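Local coordinates for protein N-acetylneuraminate lyase (Peptoclostridium difficile, PDB 4WOZ) that is a TIM-barrel lyase of the dihydrodipicolinate synthetase family, found here as an assembly of four chains, at residues I145-P150 and K175-D180; D112-V117 and N138-R143; A21-F26 and T264-L269. All coordinates share one frame; numbering follows the deposited sequence.

Contact 1: I145-P150 and K175-D180; sequences IIYSIP and KFTAAD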
loop_
_atom_site.group_PDB
_atom_site.type_symbol
_atom_site.label_atom_id
_atom_site.label_comp_id
_atom_site.label_asym_id
_atom_site.label_seq_id
_atom_site.Cartn_x
_atom_site.Cartn_y
_atom_site.Cartn_z
ATOM N N ILE A 145 12.373 -17.522 -18.671
ATOM C CA ILE A 145 12.257 -17.423 -17.228
ATOM C C ILE A 145 11.432 -16.175 -16.910
ATOM O O ILE A 145 11.696 -15.102 -17.444
ATOM C CB ILE A 145 13.645 -17.276 -16.578
ATOM C CG1 ILE A 145 14.458 -18.553 -16.803
ATOM C CG2 ILE A 145 13.500 -16.972 -15.092
ATOM C CD1 ILE A 145 15.921 -18.399 -16.460
ATOM N N ILE A 146 10.431 -16.326 -16.053
ATOM C CA ILE A 146 9.585 -15.203 -15.651
ATOM C C ILE A 146 10.343 -14.316 -14.664
ATOM O O ILE A 146 11.101 -14.819 -13.837
ATOM C CB ILE A 146 8.314 -15.697 -14.953
ATOM C CG1 ILE A 146 7.517 -16.596 -15.900
ATOM C CG2 ILE A 146 7.487 -14.509 -14.482
ATOM C CD1 ILE A 146 6.394 -17.345 -15.211
ATOM N N TYR A 147 10.135 -13.002 -14.753
ATOM C CA TYR A 147 10.786 -12.038 -13.860
ATOM C C TYR A 147 9.701 -11.164 -13.219
ATOM O O TYR A 147 9.239 -10.195 -13.817
ATOM C CB TYR A 147 11.787 -11.194 -14.662
ATOM C CG TYR A 147 12.492 -10.094 -13.893
ATOM C CD1 TYR A 147 12.705 -10.191 -12.519
ATOM C CD2 TYR A 147 12.976 -8.964 -14.553
ATOM C CE1 TYR A 147 13.382 -9.187 -11.819
ATOM C CE2 TYR A 147 13.656 -7.956 -13.864
ATOM C CZ TYR A 147 13.852 -8.074 -12.497
ATOM O OH TYR A 147 14.510 -7.076 -11.809
ATOM N N SER A 148 9.312 -11.514 -11.994
ATOM C CA SER A 148 8.246 -10.817 -11.260
ATOM C C SER A 148 8.526 -9.418 -10.691
ATOM O O SER A 148 7.773 -8.477 -10.966
ATOM C CB SER A 148 7.735 -11.718 -10.130
ATOM O OG SER A 148 6.629 -11.128 -9.472
ATOM N N ILE A 149 9.582 -9.290 -9.887
ATOM C CA ILE A 149 9.971 -8.014 -9.266
ATOM C C ILE A 149 8.793 -7.095 -8.878
ATOM O O ILE A 149 8.700 -5.954 -9.338
ATOM C CB ILE A 149 10.966 -7.227 -10.190
ATOM C CG1 ILE A 149 11.403 -5.918 -9.522
ATOM C CG2 ILE A 149 10.325 -6.942 -11.538
ATOM C CD1 ILE A 149 12.161 -6.101 -8.222
ATOM N N PRO A 150 7.882 -7.583 -8.014
ATOM C CA PRO A 150 6.719 -6.799 -7.573
ATOM C C PRO A 150 7.090 -5.523 -6.819
ATOM O O PRO A 150 6.269 -4.618 -6.666
ATOM C CB PRO A 150 5.957 -7.781 -6.684
ATOM C CG PRO A 150 6.312 -9.115 -7.269
ATOM C CD PRO A 150 7.795 -8.963 -7.507
ATOM N N LYS A 175 12.184 -15.936 -11.822
ATOM C CA LYS A 175 13.110 -15.199 -10.973
ATOM C C LYS A 175 12.192 -14.556 -9.948
ATOM O O LYS A 175 11.503 -13.577 -10.245
ATOM C CB LYS A 175 13.848 -14.112 -11.753
ATOM C CG LYS A 175 14.723 -13.241 -10.866
ATOM C CD LYS A 175 15.289 -12.055 -11.620
ATOM C CE LYS A 175 15.953 -11.064 -10.670
ATOM N NZ LYS A 175 16.428 -9.845 -11.388
ATOM N N PHE A 176 12.178 -15.127 -8.751
ATOM C CA PHE A 176 11.325 -14.669 -7.663
ATOM C C PHE A 176 11.987 -13.535 -6.892
ATOM O O PHE A 176 12.856 -13.783 -6.059
ATOM C CB PHE A 176 11.059 -15.845 -6.718
ATOM C CG PHE A 176 9.789 -15.724 -5.928
ATOM C CD1 PHE A 176 8.552 -15.903 -6.545
ATOM C CD2 PHE A 176 9.825 -15.436 -4.566
ATOM C CE1 PHE A 176 7.371 -15.797 -5.817
ATOM C CE2 PHE A 176 8.651 -15.326 -3.827
ATOM C CZ PHE A 176 7.420 -15.507 -4.454
ATOM N N THR A 177 11.579 -12.296 -7.157
ATOM C CA THR A 177 12.169 -11.158 -6.457
ATOM C C THR A 177 11.203 -10.509 -5.459
ATOM O O THR A 177 11.273 -9.310 -5.202
ATOM C CB THR A 177 12.679 -10.091 -7.460
ATOM O OG1 THR A 177 13.513 -10.720 -8.440
ATOM C CG2 THR A 177 13.508 -9.026 -6.742
ATOM N N ALA A 178 10.305 -11.318 -4.899
ATOM C CA ALA A 178 9.333 -10.847 -3.913
ATOM C C ALA A 178 9.641 -11.540 -2.588
ATOM O O ALA A 178 9.903 -12.739 -2.560
ATOM C CB ALA A 178 7.922 -11.184 -4.365
ATOM N N ALA A 179 9.601 -10.791 -1.492
ATOM C CA ALA A 179 9.912 -11.348 -0.177
ATOM C C ALA A 179 8.802 -12.178 0.465
ATOM O O ALA A 179 8.656 -12.176 1.687
ATOM C CB ALA A 179 10.327 -10.226 0.769
ATOM N N ASP A 180 8.029 -12.893 -0.348
ATOM C CA ASP A 180 6.948 -13.729 0.174
ATOM C C ASP A 180 7.436 -15.170 0.181
ATOM O O ASP A 180 7.313 -15.878 -0.819
ATOM C CB ASP A 180 5.710 -13.618 -0.715
ATOM C CG ASP A 180 4.493 -14.316 -0.121
ATOM O OD1 ASP A 180 4.665 -15.298 0.630
ATOM O OD2 ASP A 180 3.361 -13.885 -0.418
#
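Ile146 O accepts the backbone N-H of Lys175 in a nearly straight bond (N-H...O 166°), though its 2.5 Å length is doubtful. Ser148 N returns a weak bond to Lys175 O, 3.5 Å long. This parallel bridge brings Tyr147 and Lys175 to the same face of the sheet. Both have CG anti to the backbone N (chi1 177° and 175°), and their side chains run side by side. The extended lysine chain passes over the CD1-CE1 rim of the ring, with Lys175 CD 3.3 Å from Tyr147 CD1. Lys175 NZ comes to 3.1 Å from Tyr147 CE1 on an oblique approach. Thr177 OG1 lies at the ring edge, 3.7 Å from Tyr147 CE1, buried and without a hydrogen-bonding partner. On the other side of the ring plane from the lysine, Ile149 CG2 sits over one face, offset toward the rim. Further along, Ile149 CD1 touches Thr177 CG2 at 3.5 Å, and Pro150 CD meets Ala178 CB at 3.8 Å. The contact joins the C-terminal ends of strands 144-147 and 171-176, where TIM barrels carry their active sites. Strand 113-117 flanks Tyr147 and Ile149, Tyr121 of the second subunit packs on both, and helix 159-165 covers Ile146.

Contact 2: D112-V117 and N138-R143; sequences DAISAV and NSVDNR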
loop_
_atom_site.group_PDB
_atom_site.type_symbol
_atom_site.label_atom_id
_atom_site.label_comp_id
_atom_site.label_asym_id
_atom_site.label_seq_id
_atom_site.Cartn_x
_atom_site.Cartn_y
_atom_site.Cartn_z
ATOM N N ASP A 112 21.696 -18.607 -23.826
ATOM C CA ASP A 112 21.184 -19.870 -23.302
ATOM C C ASP A 112 19.708 -19.831 -22.930
ATOM O O ASP A 112 19.011 -20.851 -22.998
ATOM C CB ASP A 112 22.014 -20.285 -22.085
ATOM C CG ASP A 112 23.482 -20.460 -22.422
ATOM O OD1 ASP A 112 23.831 -21.461 -23.089
ATOM O OD2 ASP A 112 24.288 -19.590 -22.033
ATOM N N ALA A 113 19.240 -18.658 -22.526
ATOM C CA ALA A 113 17.848 -18.479 -22.153
ATOM C C ALA A 113 17.487 -17.003 -22.151
ATOM O O ALA A 113 18.362 -16.132 -22.175
ATOM C CB ALA A 113 17.591 -19.076 -20.778
ATOM N N ILE A 114 16.191 -16.721 -22.147
ATOM C CA ILE A 114 15.746 -15.341 -22.107
ATOM C C ILE A 114 14.858 -15.172 -20.887
ATOM O O ILE A 114 14.380 -16.154 -20.310
ATOM C CB ILE A 114 14.960 -14.938 -23.382
ATOM C CG1 ILE A 114 13.633 -15.695 -23.455
ATOM C CG2 ILE A 114 15.809 -15.220 -24.611
ATOM C CD1 ILE A 114 12.727 -15.229 -24.585
ATOM N N SER A 115 14.649 -13.923 -20.497
ATOM C CA SER A 115 13.828 -13.607 -19.342
ATOM C C SER A 115 12.964 -12.414 -19.713
ATOM O O SER A 115 13.316 -11.646 -20.609
ATOM C CB SER A 115 14.726 -13.252 -18.150
ATOM O OG SER A 115 13.960 -13.048 -16.978
ATOM N N ALA A 116 11.838 -12.255 -19.032
ATOM C CA ALA A 116 10.949 -11.134 -19.322
ATOM C C ALA A 116 10.221 -10.653 -18.082
ATOM O O ALA A 116 9.469 -11.398 -17.458
ATOM C CB ALA A 116 9.935 -11.528 -20.403
ATOM N N VAL A 117 10.458 -9.398 -17.723
ATOM C CA VAL A 117 9.796 -8.818 -16.565
ATOM C C VAL A 117 8.328 -8.632 -16.910
ATOM O O VAL A 117 7.965 -8.523 -18.080
ATOM C CB VAL A 117 10.395 -7.437 -16.198
ATOM C CG1 VAL A 117 10.284 -6.488 -17.373
ATOM C CG2 VAL A 117 9.673 -6.859 -14.989
ATOM N N ASN A 138 7.089 -17.911 -27.780
ATOM C CA ASN A 138 6.651 -18.678 -28.943
ATOM C C ASN A 138 7.280 -18.126 -30.219
ATOM O O ASN A 138 7.306 -18.803 -31.250
ATOM C CB ASN A 138 5.126 -18.663 -29.073
ATOM C CG ASN A 138 4.433 -19.299 -27.883
ATOM O OD1 ASN A 138 4.926 -20.272 -27.309
ATOM N ND2 ASN A 138 3.273 -18.760 -27.518
ATOM N N SER A 139 7.792 -16.901 -30.138
ATOM C CA SER A 139 8.430 -16.251 -31.280
ATOM C C SER A 139 9.829 -16.778 -31.564
ATOM O O SER A 139 10.372 -16.537 -32.640
ATOM C CB SER A 139 8.523 -14.739 -31.054
ATOM O OG SER A 139 7.246 -14.128 -31.081
ATOM N N VAL A 140 10.422 -17.490 -30.609
ATOM C CA VAL A 140 11.773 -18.001 -30.804
ATOM C C VAL A 140 11.999 -19.427 -30.318
ATOM O O VAL A 140 11.166 -20.016 -29.629
ATOM C CB VAL A 140 12.814 -17.096 -30.106
ATOM C CG1 VAL A 140 12.722 -15.681 -30.647
ATOM C CG2 VAL A 140 12.586 -17.103 -28.599
ATOM N N ASP A 141 13.150 -19.973 -30.689
ATOM C CA ASP A 141 13.522 -21.322 -30.297
ATOM C C ASP A 141 14.457 -21.203 -29.099
ATOM O O ASP A 141 15.668 -21.381 -29.219
ATOM C CB ASP A 141 14.219 -22.026 -31.463
ATOM C CG ASP A 141 14.536 -23.475 -31.162
ATOM O OD1 ASP A 141 13.644 -24.179 -30.642
ATOM O OD2 ASP A 141 15.671 -23.913 -31.452
ATOM N N ASN A 142 13.879 -20.891 -27.945
ATOM C CA ASN A 142 14.647 -20.718 -26.720
ATOM C C ASN A 142 13.791 -21.133 -25.520
ATOM O O ASN A 142 12.734 -21.751 -25.681
ATOM C CB ASN A 142 15.061 -19.244 -26.586
ATOM C CG ASN A 142 16.420 -19.070 -25.925
ATOM O OD1 ASN A 142 16.723 -19.715 -24.924
ATOM N ND2 ASN A 142 17.239 -18.188 -26.481
ATOM N N ARG A 143 14.252 -20.791 -24.320
ATOM C CA ARG A 143 13.533 -21.105 -23.087
ATOM C C ARG A 143 13.388 -19.811 -22.293
ATOM O O ARG A 143 14.298 -18.981 -22.282
ATOM C CB ARG A 143 14.312 -22.144 -22.277
ATOM C CG ARG A 143 14.527 -23.453 -23.017
ATOM C CD ARG A 143 15.586 -24.317 -22.344
ATOM N NE ARG A 143 16.911 -23.700 -22.385
ATOM C CZ ARG A 143 17.990 -24.208 -21.795
ATOM N NH1 ARG A 143 17.905 -25.346 -21.114
ATOM N NH2 ARG A 143 19.158 -23.582 -21.887
#
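Ile114 N points straight at Arg143 O, 3.0 Å away, with an N-H...O angle of 176°. This bond belongs to the tight part of the contact, where Asn142 OD1 also presses to 3.2 Å from Ala113 CA. The guanidinium of Arg143 reaches the same segment near its start. Its NH2 gives a hydrogen bond of 3.0 Å to Asp112 O, which sits at the guanidinium edge in its plane; the donor is tilted 35° from the carbonyl plane. A bend at chi3 (-65°) turns the arginine chain back to this oxygen, while NH1 binds Thr13 O. The Asp112 carboxylate makes no salt bridge with it and bonds instead to Leu87 N and Thr13 OG1.

Asn142 OD1 takes the backbone N-H of its neighbour, Arg143 N, at 2.8 Å. Its ND2 binds Thr107 OG1 of helix 96-109, which probably helps hold the amide beside Ile114 CG2. The contact lies within a beta-alpha-beta unit of the barrel: strand 113-117, helix 126-138 and strand 144-147. Segment 138-143 is the return loop, and it meets the start of strand 113-117 at the N-terminal end of the barrel.

On the looser side, toward solvent, Val140 is partly exposed. Ile114 CD1 and Val140 CG2 come only to 4.4 Å. Val140 packs on Lys104 and Thr107 of helix 96-109.

Contact 3: A21-F26 and T264-L269; sequences ALLVSF and TIKLLL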
loop_
_atom_site.group_PDB
_atom_site.type_symbol
_atom_site.label_atom_id
_atom_site.label_comp_id
_atom_site.label_asym_id
_atom_site.label_seq_id
_atom_site.Cartn_x
_atom_site.Cartn_y
_atom_site.Cartn_z
ATOM N N ALA A 21 23.537 -9.962 -12.054
ATOM C CA ALA A 21 22.706 -9.106 -12.891
ATOM C C ALA A 21 23.728 -8.070 -13.362
ATOM O O ALA A 21 24.102 -7.169 -12.620
ATOM C CB ALA A 21 21.597 -8.447 -12.063
ATOM N N LEU A 22 24.195 -8.229 -14.591
ATOM C CA LEU A 22 25.217 -7.363 -15.157
ATOM C C LEU A 22 24.944 -5.862 -15.170
ATOM O O LEU A 22 23.902 -5.406 -15.643
ATOM C CB LEU A 22 25.538 -7.820 -16.583
ATOM C CG LEU A 22 26.730 -7.152 -17.274
ATOM C CD1 LEU A 22 28.020 -7.541 -16.559
ATOM C CD2 LEU A 22 26.785 -7.580 -18.734
ATOM N N LEU A 23 25.898 -5.100 -14.645
ATOM C CA LEU A 23 25.795 -3.648 -14.650
ATOM C C LEU A 23 26.487 -3.187 -15.915
ATOM O O LEU A 23 27.319 -3.900 -16.474
ATOM C CB LEU A 23 26.493 -3.016 -13.441
ATOM C CG LEU A 23 25.711 -2.968 -12.130
ATOM C CD1 LEU A 23 25.872 -4.285 -11.403
ATOM C CD2 LEU A 23 26.222 -1.835 -11.266
ATOM N N VAL A 24 26.133 -1.998 -16.377
ATOM C CA VAL A 24 26.729 -1.456 -17.583
ATOM C C VAL A 24 27.585 -0.250 -17.218
ATOM O O VAL A 24 27.339 0.415 -16.211
ATOM C CB VAL A 24 25.636 -1.054 -18.590
ATOM C CG1 VAL A 24 26.255 -0.347 -19.790
ATOM C CG2 VAL A 24 24.876 -2.303 -19.041
ATOM N N SER A 25 28.602 0.015 -18.028
ATOM C CA SER A 25 29.488 1.142 -17.787
ATOM C C SER A 25 29.042 2.321 -18.643
ATOM O O SER A 25 28.713 2.155 -19.816
ATOM C CB SER A 25 30.931 0.757 -18.131
ATOM O OG SER A 25 31.820 1.833 -17.887
ATOM N N PHE A 26 29.021 3.506 -18.044
ATOM C CA PHE A 26 28.623 4.727 -18.738
ATOM C C PHE A 26 29.622 5.820 -18.398
ATOM O O PHE A 26 30.184 5.829 -17.302
ATOM C CB PHE A 26 27.234 5.189 -18.278
ATOM C CG PHE A 26 26.125 4.244 -18.631
ATOM C CD1 PHE A 26 25.732 4.076 -19.956
ATOM C CD2 PHE A 26 25.470 3.523 -17.640
ATOM C CE1 PHE A 26 24.700 3.200 -20.290
ATOM C CE2 PHE A 26 24.436 2.643 -17.961
ATOM C CZ PHE A 26 24.051 2.482 -19.289
ATOM N N THR A 264 26.936 3.354 -5.584
ATOM C CA THR A 264 27.894 2.698 -4.701
ATOM C C THR A 264 28.427 1.376 -5.245
ATOM O O THR A 264 29.582 1.028 -4.996
ATOM C CB THR A 264 27.291 2.470 -3.306
ATOM O OG1 THR A 264 26.859 3.728 -2.765
ATOM C CG2 THR A 264 28.331 1.853 -2.370
ATOM N N ILE A 265 27.600 0.631 -5.974
ATOM C CA ILE A 265 28.075 -0.628 -6.539
ATOM C C ILE A 265 29.117 -0.302 -7.602
ATOM O O ILE A 265 30.148 -0.963 -7.687
ATOM C CB ILE A 265 26.932 -1.459 -7.182
ATOM C CG1 ILE A 265 26.059 -2.071 -6.087
ATOM C CG2 ILE A 265 27.514 -2.567 -8.058
ATOM C CD1 ILE A 265 24.928 -2.942 -6.610
ATOM N N LYS A 266 28.861 0.727 -8.405
ATOM C CA LYS A 266 29.818 1.102 -9.442
ATOM C C LYS A 266 31.108 1.657 -8.833
ATOM O O LYS A 266 32.204 1.375 -9.320
ATOM C CB LYS A 266 29.192 2.109 -10.411
ATOM C CG LYS A 266 28.091 1.492 -11.275
ATOM C CD LYS A 266 27.691 2.402 -12.420
ATOM C CE LYS A 266 26.607 1.757 -13.267
ATOM N NZ LYS A 266 26.285 2.575 -14.459
ATOM N N LEU A 267 30.985 2.426 -7.758
ATOM C CA LEU A 267 32.163 2.970 -7.098
ATOM C C LEU A 267 32.959 1.839 -6.452
ATOM O O LEU A 267 34.187 1.902 -6.365
ATOM C CB LEU A 267 31.754 3.999 -6.045
ATOM C CG LEU A 267 31.140 5.279 -6.624
ATOM C CD1 LEU A 267 30.616 6.178 -5.501
ATOM C CD2 LEU A 267 32.197 6.007 -7.452
ATOM N N LEU A 268 32.261 0.806 -5.989
ATOM C CA LEU A 268 32.940 -0.327 -5.382
ATOM C C LEU A 268 33.674 -1.076 -6.482
ATOM O O LEU A 268 34.783 -1.554 -6.274
ATOM C CB LEU A 268 31.944 -1.255 -4.673
ATOM C CG LEU A 268 31.411 -0.736 -3.332
ATOM C CD1 LEU A 268 30.355 -1.690 -2.777
ATOM C CD2 LEU A 268 32.567 -0.590 -2.350
ATOM N N LEU A 269 33.047 -1.174 -7.650
ATOM C CA LEU A 269 33.662 -1.840 -8.789
ATOM C C LEU A 269 34.928 -1.082 -9.198
ATOM O O LEU A 269 35.945 -1.696 -9.520
ATOM C CB LEU A 269 32.685 -1.896 -9.965
ATOM C CG LEU A 269 31.653 -3.027 -9.926
ATOM C CD1 LEU A 269 30.626 -2.837 -11.030
ATOM C CD2 LEU A 269 32.376 -4.374 -10.071
#
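The Phe26 ring meets the ammonium group of Lys266 at its edge. Lys266 NZ lies near the ring plane, 3.4 Å from Phe26 CD2, so this is not a cation-pi contact over a face. One face of the ring is covered from within its own segment by Val24 CG1, 3.6 Å above the plane and offset toward the rim. Leu65 also touches the Phe26 side chain.

Lys266 NZ has its cross-contact bond with Val24 O, at 3.0 Å. The approach is close to head-on, with a C=O...N angle of 161°. The same nitrogen forms a salt bridge with Glu61 OE2 and a hydrogen bond with Tyr278 O. Its charge is therefore buried but gripped by three oxygens, and the carboxylate probably offsets much of it. The lysine chain is extended beyond CG, which carries NZ from the helix across to the loop.

Nearer the helix backbone the contact is apolar. Leu23 points to the helix and sets its CD2 branch against two residues of it. Leu23 CD2 is 3.5 Å from Ile265 CG2, and the two side chains cross at about a right angle. The same methyl is 3.8 Å from Lys266 CG, so it packs on the aliphatic base of the lysine. Ile256 of helix 239-259 touches Ile265, and Thr59 touches Leu23.

Segment 21-26 leads out of the first barrel strand, 17-21, toward helix 34-48. Helix 261-271 follows the eight-stranded barrel in sequence, together with helices 239-259 and 288-301. The contact thus joins the first strand-to-helix loop to the C-terminal helices that accompany the TIM barrel in the dihydrodipicolinate synthetase family.

In the fold
Contacts 1 and 2 share the barrel sheet. Their centres are about 17 Å apart, and they touch where strand 144-147 runs beside strand 113-117. Contact 2 lies at the N-terminal end of these strands and contact 1 at the C-terminal end. They follow one another along the chain, contact 2 first. Contact 3 spans them both in sequence. Its centre lies about 22 Å from that of contact 1 and about 26 Å from that of contact 2, across the centre of the chain. Contact 2 closes one beta-alpha-beta unit, contact 1 joins the neighbouring strands 144-147 and 171-176, and contact 3 ties the chain's beginning to its C-terminal helices.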